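Local atomic coordinates of mandelate racemase/muconate lactonizing enzyme (Polaromonas sp., PDB entry 3CB3), a protein that probably acts on acid sugars or related 2-hydroxy acids as a magnesium-dependent enolase-superfamily enzyme of the mandelate racemase type, and binds L-glucaric acid through its metal. Residues Q216-P221 and V236-P241; T222-C227 and A251-Q256; I261-M266 and R280-L285. All coordinates share one frame; numbering follows the deposited sequence.

Contact 1 (Q216-P221 and V236-P241). With MG (magnesium ion), chain E.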
loop_
_atom_site.group_PDB
_atom_site.type_symbol
_atom_site.label_atom_id
_atom_site.label_comp_id
_atom_site.label_asym_id
_atom_site.label_seq_id
_atom_site.Cartn_x
_atom_site.Cartn_y
_atom_site.Cartn_z
ATOM N N GLN A 216 9.557 -15.046 -9.323
ATOM C CA GLN A 216 9.550 -13.922 -10.272
ATOM C C GLN A 216 10.823 -13.728 -11.096
ATOM O O GLN A 216 11.047 -12.648 -11.657
ATOM C CB GLN A 216 9.256 -12.604 -9.530
ATOM C CG GLN A 216 8.308 -12.730 -8.346
ATOM C CD GLN A 216 8.050 -11.398 -7.639
ATOM O OE1 GLN A 216 7.781 -11.360 -6.435
ATOM N NE2 GLN A 216 8.110 -10.310 -8.387
ATOM N N GLN A 217 11.639 -14.767 -11.207
ATOM C CA GLN A 217 12.896 -14.635 -11.923
ATOM C C GLN A 217 12.905 -14.740 -13.437
ATOM O O GLN A 217 13.925 -14.450 -14.062
ATOM C CB GLN A 217 13.911 -15.606 -11.328
ATOM C CG GLN A 217 14.326 -15.195 -9.926
ATOM C CD GLN A 217 15.162 -16.242 -9.231
ATOM O OE1 GLN A 217 14.666 -17.315 -8.877
ATOM N NE2 GLN A 217 16.441 -15.942 -9.032
ATOM N N TRP A 218 11.792 -15.138 -14.039
ATOM C CA TRP A 218 11.758 -15.252 -15.489
ATOM C C TRP A 218 11.084 -14.071 -16.173
ATOM O O TRP A 218 10.208 -13.422 -15.594
ATOM C CB TRP A 218 11.013 -16.523 -15.916
ATOM C CG TRP A 218 11.611 -17.807 -15.433
ATOM C CD1 TRP A 218 12.942 -18.109 -15.317
ATOM C CD2 TRP A 218 10.896 -18.987 -15.061
ATOM N NE1 TRP A 218 13.097 -19.408 -14.896
ATOM C CE2 TRP A 218 11.858 -19.971 -14.730
ATOM C CE3 TRP A 218 9.535 -19.312 -14.974
ATOM C CZ2 TRP A 218 11.499 -21.261 -14.317
ATOM C CZ3 TRP A 218 9.179 -20.599 -14.562
ATOM C CH2 TRP A 218 10.161 -21.554 -14.239
ATOM N N ASP A 219 11.506 -13.784 -17.402
ATOM C CA ASP A 219 10.849 -12.746 -18.179
ATOM C C ASP A 219 9.836 -13.549 -19.001
ATOM O O ASP A 219 9.855 -14.785 -18.966
ATOM C CB ASP A 219 11.835 -11.983 -19.079
ATOM C CG ASP A 219 12.612 -12.886 -20.018
ATOM O OD1 ASP A 219 12.353 -14.110 -20.065
ATOM O OD2 ASP A 219 13.495 -12.353 -20.723
ATOM N N ARG A 220 8.950 -12.879 -19.726
ATOM C CA ARG A 220 7.933 -13.593 -20.482
ATOM C C ARG A 220 8.404 -14.710 -21.395
ATOM O O ARG A 220 7.953 -15.846 -21.259
ATOM C CB ARG A 220 7.066 -12.607 -21.264
ATOM C CG ARG A 220 6.238 -11.713 -20.357
ATOM C CD ARG A 220 5.314 -10.827 -21.152
ATOM N NE ARG A 220 4.523 -9.953 -20.288
ATOM C CZ ARG A 220 3.688 -9.025 -20.746
ATOM N NH1 ARG A 220 3.537 -8.857 -22.052
ATOM N NH2 ARG A 220 3.009 -8.261 -19.902
ATOM N N PRO A 221 9.318 -14.419 -22.338
ATOM C CA PRO A 221 9.765 -15.504 -23.219
ATOM C C PRO A 221 10.407 -16.690 -22.498
ATOM O O PRO A 221 10.170 -17.848 -22.859
ATOM C CB PRO A 221 10.728 -14.803 -24.173
ATOM C CG PRO A 221 11.256 -13.660 -23.349
ATOM C CD PRO A 221 10.014 -13.160 -22.653
ATOM N N VAL A 236 2.268 -29.840 -9.494
ATOM C CA VAL A 236 1.012 -29.355 -8.924
ATOM C C VAL A 236 0.861 -27.907 -9.424
ATOM O O VAL A 236 -0.227 -27.478 -9.809
ATOM C CB VAL A 236 1.028 -29.385 -7.380
ATOM C CG1 VAL A 236 -0.308 -28.876 -6.835
ATOM C CG2 VAL A 236 1.295 -30.806 -6.889
ATOM N N TRP A 237 1.966 -27.165 -9.431
ATOM C CA TRP A 237 1.954 -25.796 -9.945
ATOM C C TRP A 237 3.338 -25.197 -10.159
ATOM O O TRP A 237 4.328 -25.666 -9.607
ATOM C CB TRP A 237 1.145 -24.863 -9.027
ATOM C CG TRP A 237 1.782 -24.558 -7.686
ATOM C CD1 TRP A 237 2.976 -23.942 -7.462
ATOM C CD2 TRP A 237 1.223 -24.822 -6.390
ATOM N NE1 TRP A 237 3.199 -23.803 -6.112
ATOM C CE2 TRP A 237 2.139 -24.334 -5.430
ATOM C CE3 TRP A 237 0.039 -25.421 -5.949
ATOM C CZ2 TRP A 237 1.907 -24.426 -4.052
ATOM C CZ3 TRP A 237 -0.193 -25.514 -4.576
ATOM C CH2 TRP A 237 0.737 -25.018 -3.647
ATOM N N ILE A 238 3.379 -24.153 -10.978
ATOM C CA ILE A 238 4.589 -23.395 -11.257
ATOM C C ILE A 238 4.238 -22.039 -10.647
ATOM O O ILE A 238 3.344 -21.348 -11.135
ATOM C CB ILE A 238 4.836 -23.241 -12.772
ATOM C CG1 ILE A 238 5.183 -24.596 -13.389
ATOM C CG2 ILE A 238 5.968 -22.243 -13.019
ATOM C CD1 ILE A 238 5.228 -24.583 -14.903
ATOM N N GLU A 239 4.942 -21.691 -9.572
ATOM C CA GLU A 239 4.714 -20.469 -8.813
ATOM C C GLU A 239 5.578 -19.261 -9.190
ATOM O O GLU A 239 6.783 -19.387 -9.439
ATOM C CB GLU A 239 4.910 -20.785 -7.334
ATOM C CG GLU A 239 4.708 -19.642 -6.387
ATOM C CD GLU A 239 4.837 -20.084 -4.952
ATOM O OE1 GLU A 239 4.607 -21.284 -4.683
ATOM O OE2 GLU A 239 5.144 -19.240 -4.085
ATOM N N GLU A 240 4.938 -18.095 -9.207
ATOM C CA GLU A 240 5.583 -16.824 -9.523
ATOM C C GLU A 240 6.600 -16.891 -10.655
ATOM O O GLU A 240 7.766 -16.542 -10.472
ATOM C CB GLU A 240 6.261 -16.247 -8.273
ATOM C CG GLU A 240 5.295 -15.723 -7.214
ATOM C CD GLU A 240 5.860 -14.537 -6.441
ATOM O OE1 GLU A 240 6.773 -14.732 -5.598
ATOM O OE2 GLU A 240 5.393 -13.398 -6.688
ATOM N N PRO A 241 6.176 -17.341 -11.841
ATOM C CA PRO A 241 7.168 -17.388 -12.912
ATOM C C PRO A 241 7.550 -15.972 -13.340
ATOM O O PRO A 241 8.664 -15.741 -13.811
ATOM C CB PRO A 241 6.447 -18.156 -14.016
ATOM C CG PRO A 241 5.013 -17.794 -13.803
ATOM C CD PRO A 241 4.869 -17.839 -12.301
HETATM MG MG MG E . 6.757 -18.327 -3.348
HETATM O O HOH W 1 7.245 -17.522 -5.091
#
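Gln-216 and Trp-218 both set CG anti to their own carbonyl carbon, beside the backbone N; this sends the indole (chi1 -61°) against Pro-241 and the glutamine chain, extended beyond CG, alongside Glu-240. Gln-216 and Glu-240 point the same way, with amide and carboxylate planes 58° apart, and Gln-216 CG lies 3.4 Å from Glu-240 OE2. The backbones are joined as well. Gln-216 N donates to Glu-240 O at 2.6 Å, and Trp-218 N reaches Pro-241 O at 3.2 Å. These bonds tie together the loops that follow strands 210-213 and 238-239, the two strands of a beta-alpha-beta unit in the enolase-superfamily barrel, where the C-terminal ends of strands carry the active site. Glu-239, the last residue of strand 238-239, points away from the 216-221 loop and binds the magnesium ion through OE2 at 2.0 Å, in the company of water 1, Asp-213 and Glu-265. Its OE1 accepts from Trp-237 NE1 at 3.2 Å through the anti lone pair and also meets Lys-182, which should fix the carboxylate's rotation. An alanine in place of Gln-216 would remove the chain beside Glu-240 and is likely to set that carboxylate freer to turn near the bound L-glucaric acid. Trp-218 presents an edge: its CE3 is 3.4 Å from Pro-241 CB, and its CZ3 is 3.9 Å from Ile-238 CG2. A broad indole suits this place, since it also spans to Ala-223 and Met-226 of helix 220-230.

Contact 2 (T222-C227 and A251-Q256). With MG (magnesium ion), chain F.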
loop_
_atom_site.group_PDB
_atom_site.type_symbol
_atom_site.label_atom_id
_atom_site.label_comp_id
_atom_site.label_asym_id
_atom_site.label_seq_id
_atom_site.Cartn_x
_atom_site.Cartn_y
_atom_site.Cartn_z
ATOM N N THR A 222 11.218 -16.407 -21.483
ATOM C CA THR A 222 11.861 -17.478 -20.737
ATOM C C THR A 222 10.809 -18.299 -19.990
ATOM O O THR A 222 10.878 -19.531 -19.965
ATOM C CB THR A 222 12.885 -16.920 -19.722
ATOM O OG1 THR A 222 13.917 -16.223 -20.426
ATOM C CG2 THR A 222 13.507 -18.047 -18.906
ATOM N N ALA A 223 9.831 -17.617 -19.393
ATOM C CA ALA A 223 8.777 -18.307 -18.650
ATOM C C ALA A 223 8.006 -19.225 -19.595
ATOM O O ALA A 223 7.629 -20.332 -19.231
ATOM C CB ALA A 223 7.824 -17.292 -17.998
ATOM N N GLN A 224 7.784 -18.758 -20.814
ATOM C CA GLN A 224 7.068 -19.546 -21.811
ATOM C C GLN A 224 7.817 -20.851 -22.084
ATOM O O GLN A 224 7.228 -21.932 -22.094
ATOM C CB GLN A 224 6.944 -18.747 -23.110
ATOM C CG GLN A 224 5.989 -17.565 -23.019
ATOM C CD GLN A 224 4.562 -17.950 -23.329
ATOM O OE1 GLN A 224 3.627 -17.199 -23.038
ATOM N NE2 GLN A 224 4.382 -19.117 -23.941
ATOM N N ARG A 225 9.120 -20.738 -22.307
ATOM C CA ARG A 225 9.941 -21.906 -22.593
ATOM C C ARG A 225 10.075 -22.875 -21.421
ATOM O O ARG A 225 9.990 -24.086 -21.612
ATOM C CB ARG A 225 11.321 -21.455 -23.084
ATOM C CG ARG A 225 11.314 -21.037 -24.561
ATOM C CD ARG A 225 12.223 -19.855 -24.836
ATOM N NE ARG A 225 12.235 -19.491 -26.255
ATOM C CZ ARG A 225 12.847 -18.411 -26.747
ATOM N NH1 ARG A 225 13.492 -17.579 -25.939
ATOM N NH2 ARG A 225 12.827 -18.169 -28.051
ATOM N N MET A 226 10.275 -22.353 -20.215
ATOM C CA MET A 226 10.415 -23.211 -19.043
ATOM C C MET A 226 9.094 -23.916 -18.729
ATOM O O MET A 226 9.077 -25.119 -18.451
ATOM C CB MET A 226 10.885 -22.398 -17.832
ATOM C CG MET A 226 12.315 -21.887 -17.959
ATOM S SD MET A 226 13.502 -23.233 -18.228
ATOM C CE MET A 226 13.571 -23.951 -16.561
ATOM N N CYS A 227 7.989 -23.169 -18.776
ATOM C CA CYS A 227 6.684 -23.762 -18.510
ATOM C C CYS A 227 6.402 -24.884 -19.514
ATOM O O CYS A 227 5.820 -25.913 -19.162
ATOM C CB CYS A 227 5.573 -22.705 -18.595
ATOM S SG CYS A 227 5.529 -21.553 -17.208
ATOM N N ALA A 251 -1.605 -14.482 -17.044
ATOM C CA ALA A 251 -2.822 -14.981 -17.679
ATOM C C ALA A 251 -2.508 -15.703 -18.980
ATOM O O ALA A 251 -3.076 -16.759 -19.253
ATOM C CB ALA A 251 -3.803 -13.827 -17.938
ATOM N N ALA A 252 -1.602 -15.138 -19.782
ATOM C CA ALA A 252 -1.225 -15.758 -21.052
ATOM C C ALA A 252 -0.593 -17.132 -20.818
ATOM O O ALA A 252 -0.882 -18.081 -21.541
ATOM C CB ALA A 252 -0.262 -14.855 -21.827
ATOM N N LEU A 253 0.266 -17.240 -19.808
ATOM C CA LEU A 253 0.890 -18.523 -19.492
ATOM C C LEU A 253 -0.181 -19.517 -19.017
ATOM O O LEU A 253 -0.277 -20.639 -19.522
ATOM C CB LEU A 253 1.950 -18.346 -18.397
ATOM C CG LEU A 253 3.250 -17.645 -18.820
ATOM C CD1 LEU A 253 4.001 -17.163 -17.583
ATOM C CD2 LEU A 253 4.115 -18.599 -19.635
ATOM N N ALA A 254 -0.991 -19.097 -18.048
ATOM C CA ALA A 254 -2.046 -19.953 -17.514
ATOM C C ALA A 254 -2.959 -20.466 -18.623
ATOM O O ALA A 254 -3.294 -21.642 -18.665
ATOM C CB ALA A 254 -2.867 -19.186 -16.480
ATOM N N LEU A 255 -3.341 -19.582 -19.535
ATOM C CA LEU A 255 -4.237 -19.953 -20.621
ATOM C C LEU A 255 -3.656 -21.032 -21.523
ATOM O O LEU A 255 -4.340 -21.982 -21.905
ATOM C CB LEU A 255 -4.587 -18.708 -21.448
ATOM C CG LEU A 255 -5.563 -18.772 -22.636
ATOM C CD1 LEU A 255 -4.898 -19.375 -23.848
ATOM C CD2 LEU A 255 -6.799 -19.573 -22.244
ATOM N N GLN A 256 -2.383 -20.891 -21.847
ATOM C CA GLN A 256 -1.721 -21.826 -22.739
ATOM C C GLN A 256 -1.320 -23.182 -22.144
ATOM O O GLN A 256 -1.464 -24.214 -22.789
ATOM C CB GLN A 256 -0.504 -21.123 -23.335
ATOM C CG GLN A 256 0.294 -21.929 -24.323
ATOM C CD GLN A 256 1.093 -21.033 -25.236
ATOM O OE1 GLN A 256 1.757 -20.108 -24.779
ATOM N NE2 GLN A 256 1.028 -21.296 -26.537
HETATM MG MG MG F . -3.708 -23.404 -17.714
HETATM O O HOH W 2 -4.997 -24.190 -19.222
HETATM O O HOH W 3 -5.157 -22.212 -16.622
HETATM O O HOH W 4 -2.442 -22.903 -16.273
HETATM O O HOH W 5 -4.174 -24.948 -16.664
#
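Leu-253 carries the apolar half of this contact, its two methyl groups dividing the neighbouring helix between them. With CG anti to the carbonyl carbon (chi1 -73°), the branch swings toward helix 220-230, and CD1 comes 3.8 Å from Ala-223 CB. CD2 lies on the other side of the fork, 4.1 Å from Cys-227 SG and 3.7 Å from Gln-224 OE1. A branched leucine suits this position because it must reach two successive turns at once, while the small alanine and cysteine opposite let it come close. Leu-242, in the loop before helix 247-256, touches both Leu-253 and Ala-223 and continues the apolar layer.

Ala-254, next along, faces elsewhere. Its carbonyl O, in the last turn of the helix, binds a second magnesium ion at 2.0 Å; four waters and the carbonyl O of Phe-257 complete six ligands. Carbonyls in the last turn point along the axis beyond the helix end, at the negative pole of the helix dipole, which would probably assist the binding of a cation.

Gln-256, one turn on from Leu-253, supplies the polar half at the exposed margin. Its extended chain brings OE1 to Gln-224 NE2 at 2.9 Å, with an almost straight N-H...O angle of 175°. The acceptor lies in the amide plane of Gln-224; the donor is tilted from the carbonyl plane of Gln-256, and the two amide planes stand steeply to each other. Gln-224 gets there by bending at chi2, which lays its amide across Leu-253 and shields CD2.

The short helical segments run nearly parallel, crossing at -23° with axes 10.6 Å apart, the arrangement of successive helices in the outer layer of a TIM barrel.

Contact 3 (I261-M266 and R280-L285). With MG (magnesium ion), chain E; LGT (L-glucaric acid), chain G.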
loop_
_atom_site.group_PDB
_atom_site.type_symbol
_atom_site.label_atom_id
_atom_site.label_comp_id
_atom_site.label_asym_id
_atom_site.label_seq_id
_atom_site.Cartn_x
_atom_site.Cartn_y
_atom_site.Cartn_z
ATOM N N ILE A 261 -0.773 -22.269 -12.745
ATOM C CA ILE A 261 0.116 -21.157 -12.462
ATOM C C ILE A 261 -0.324 -20.623 -11.103
ATOM O O ILE A 261 -1.521 -20.396 -10.878
ATOM C CB ILE A 261 -0.042 -20.026 -13.507
ATOM C CG1 ILE A 261 0.313 -20.542 -14.903
ATOM C CG2 ILE A 261 0.835 -18.843 -13.124
ATOM C CD1 ILE A 261 1.742 -21.037 -15.024
ATOM N N ALA A 262 0.629 -20.433 -10.195
ATOM C CA ALA A 262 0.311 -19.916 -8.872
ATOM C C ALA A 262 1.032 -18.594 -8.609
ATOM O O ALA A 262 2.188 -18.414 -8.998
ATOM C CB ALA A 262 0.695 -20.933 -7.805
ATOM N N THR A 263 0.346 -17.666 -7.956
ATOM C CA THR A 263 0.957 -16.381 -7.623
ATOM C C THR A 263 0.048 -15.571 -6.718
ATOM O O THR A 263 -1.132 -15.898 -6.574
ATOM C CB THR A 263 1.291 -15.552 -8.899
ATOM O OG1 THR A 263 1.908 -14.315 -8.512
ATOM C CG2 THR A 263 0.028 -15.268 -9.723
ATOM N N GLY A 264 0.609 -14.546 -6.081
ATOM C CA GLY A 264 -0.178 -13.689 -5.214
ATOM C C GLY A 264 0.458 -13.367 -3.874
ATOM O O GLY A 264 0.056 -12.409 -3.227
ATOM N N GLU A 265 1.455 -14.149 -3.460
ATOM C CA GLU A 265 2.103 -13.930 -2.166
ATOM C C GLU A 265 2.588 -12.500 -1.919
ATOM O O GLU A 265 2.610 -12.046 -0.777
ATOM C CB GLU A 265 3.287 -14.893 -1.986
ATOM C CG GLU A 265 4.559 -14.498 -2.744
ATOM C CD GLU A 265 5.654 -15.551 -2.626
ATOM O OE1 GLU A 265 5.392 -16.714 -2.999
ATOM O OE2 GLU A 265 6.766 -15.220 -2.158
ATOM N N MET A 266 2.983 -11.792 -2.976
ATOM C CA MET A 266 3.473 -10.418 -2.820
ATOM C C MET A 266 2.385 -9.338 -2.749
ATOM O O MET A 266 2.658 -8.213 -2.335
ATOM C CB MET A 266 4.437 -10.070 -3.965
ATOM C CG MET A 266 5.627 -11.002 -4.072
ATOM S SD MET A 266 6.487 -11.170 -2.496
ATOM C CE MET A 266 7.144 -9.506 -2.296
ATOM N N ARG A 280 -7.607 -13.438 -14.833
ATOM C CA ARG A 280 -7.504 -14.898 -14.878
ATOM C C ARG A 280 -6.006 -15.190 -14.948
ATOM O O ARG A 280 -5.541 -15.992 -15.755
ATOM C CB ARG A 280 -8.220 -15.464 -16.113
ATOM C CG ARG A 280 -9.705 -15.089 -16.170
ATOM C CD ARG A 280 -10.435 -15.762 -17.324
ATOM N NE ARG A 280 -9.959 -15.334 -18.637
ATOM C CZ ARG A 280 -10.162 -14.127 -19.159
ATOM N NH1 ARG A 280 -10.837 -13.206 -18.484
ATOM N NH2 ARG A 280 -9.697 -13.844 -20.369
ATOM N N ALA A 281 -5.257 -14.519 -14.080
ATOM C CA ALA A 281 -3.806 -14.648 -14.038
ATOM C C ALA A 281 -3.280 -15.771 -13.150
ATOM O O ALA A 281 -2.065 -15.953 -13.036
ATOM C CB ALA A 281 -3.195 -13.320 -13.598
ATOM N N ALA A 282 -4.169 -16.532 -12.519
ATOM C CA ALA A 282 -3.695 -17.597 -11.646
ATOM C C ALA A 282 -4.713 -18.698 -11.414
ATOM O O ALA A 282 -5.884 -18.432 -11.187
ATOM C CB ALA A 282 -3.256 -17.013 -10.307
ATOM N N ASP A 283 -4.240 -19.937 -11.472
ATOM C CA ASP A 283 -5.071 -21.113 -11.247
ATOM C C ASP A 283 -5.166 -21.298 -9.742
ATOM O O ASP A 283 -6.223 -21.627 -9.212
ATOM C CB ASP A 283 -4.420 -22.326 -11.905
ATOM C CG ASP A 283 -4.310 -22.170 -13.401
ATOM O OD1 ASP A 283 -5.349 -22.289 -14.090
ATOM O OD2 ASP A 283 -3.191 -21.908 -13.886
ATOM N N TYR A 284 -4.042 -21.078 -9.069
ATOM C CA TYR A 284 -3.940 -21.148 -7.615
ATOM C C TYR A 284 -3.635 -19.742 -7.118
ATOM O O TYR A 284 -2.622 -19.157 -7.495
ATOM C CB TYR A 284 -2.796 -22.062 -7.183
ATOM C CG TYR A 284 -3.155 -23.522 -7.126
ATOM C CD1 TYR A 284 -3.778 -24.061 -6.000
ATOM C CD2 TYR A 284 -2.868 -24.369 -8.192
ATOM C CE1 TYR A 284 -4.099 -25.413 -5.937
ATOM C CE2 TYR A 284 -3.187 -25.718 -8.141
ATOM C CZ TYR A 284 -3.799 -26.231 -7.007
ATOM O OH TYR A 284 -4.080 -27.570 -6.942
ATOM N N LEU A 285 -4.512 -19.196 -6.288
ATOM C CA LEU A 285 -4.306 -17.866 -5.738
ATOM C C LEU A 285 -3.569 -18.077 -4.434
ATOM O O LEU A 285 -3.935 -18.962 -3.643
ATOM C CB LEU A 285 -5.652 -17.179 -5.472
ATOM C CG LEU A 285 -5.549 -15.667 -5.278
ATOM C CD1 LEU A 285 -5.161 -15.026 -6.611
ATOM C CD2 LEU A 285 -6.880 -15.108 -4.788
HETATM MG MG MG E . 6.757 -18.327 -3.348
HETATM O O1A LGT G . 6.499 -19.322 -1.565
HETATM C C1 LGT G . 7.302 -18.998 -0.666
HETATM O O1B LGT G . 7.176 -19.303 0.545
HETATM C C2 LGT G . 8.560 -18.161 -1.059
HETATM O O2 LGT G . 8.289 -17.412 -2.261
HETATM C C3 LGT G . 8.998 -17.204 0.068
HETATM O O3 LGT G . 7.909 -16.337 0.366
HETATM C C4 LGT G . 10.258 -16.329 -0.262
HETATM O O4 LGT G . 9.920 -14.935 -0.344
HETATM C C5 LGT G . 11.427 -16.451 0.751
HETATM O O5 LGT G . 10.956 -16.125 2.070
HETATM C C6 LGT G . 12.045 -17.869 0.750
HETATM O O6A LGT G . 12.821 -18.130 -0.200
HETATM O O6B LGT G . 11.738 -18.666 1.665
HETATM O O HOH W 1 7.245 -17.522 -5.091
#
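Ile-261 and Asp-283 open the hydrogen bonding between these neighbouring strands. Asp-283 OD2 takes the N-H of Ile-261 at 2.7 Å, a fairly straight bond (166°) made with the anti lone pair; the short aspartate chain suits a carboxylate that must fold back to a main-chain N close by. Ile-261 O is gripped twice in return, by Asp-283 N at 2.8 Å and by Tyr-284 N at 3.2 Å. Further along, Thr-263 N to Tyr-284 O is weak at 3.4 Å. Ala-281 O, by contrast, is buried without a polar partner.

Apolar contacts fall on both faces of the sheet. On one, Ala-262 CB meets Tyr-284 CB at 3.7 Å, and the tyrosine ring runs on to Trp-237. On the other, Thr-263 CG2 touches Ala-282 CB at 3.8 Å, while Leu-285 extends to helices 270-279 and 295-308. Gly-264 follows with a positive phi at which a CB would press on the carbonyl O of Thr-263, so the missing side chain suits the turn.

Metal and ligand bonds lie past that turn. Glu-265, with CG between the backbone N and the carbonyl carbon (chi1 78°), directs OE1 to the magnesium ion at 2.1 Å, and OE2 accepts from L-glucaric acid O3 at 3.0 Å. The ligand's O1A and O2 chelate the same ion. Parallel strands joined through helix 270-279, with a metal-binding glutamate just beyond a strand's C-terminal end, are characteristic of the enolase-superfamily barrel.

Overall arrangement
Contacts 1 and 3 are built on adjacent strands, 238-239 and 261-263, of the parallel barrel sheet, and their centres lie about 10 Å apart. Glu-240 N probably bonds to Ala-262 O at 2.8 Å, and both contacts supply ligands to one magnesium ion: Glu-239 OE2 and Glu-265 OE1 stand 2.8 Å apart, their like charges presumably offset by the cation that holds L-glucaric acid. Contact 2 lies farther from the ligand, in the outer helical layer. It shares helix 220-230 with contact 1, its centre about 8 Å away, and Ile-238 CD1 packs on Cys-227 SG at 3.8 Å. Towards contact 3, about 13 Å away between centres, Ala-254 CA meets Ile-261 CG1 at 3.6 Å.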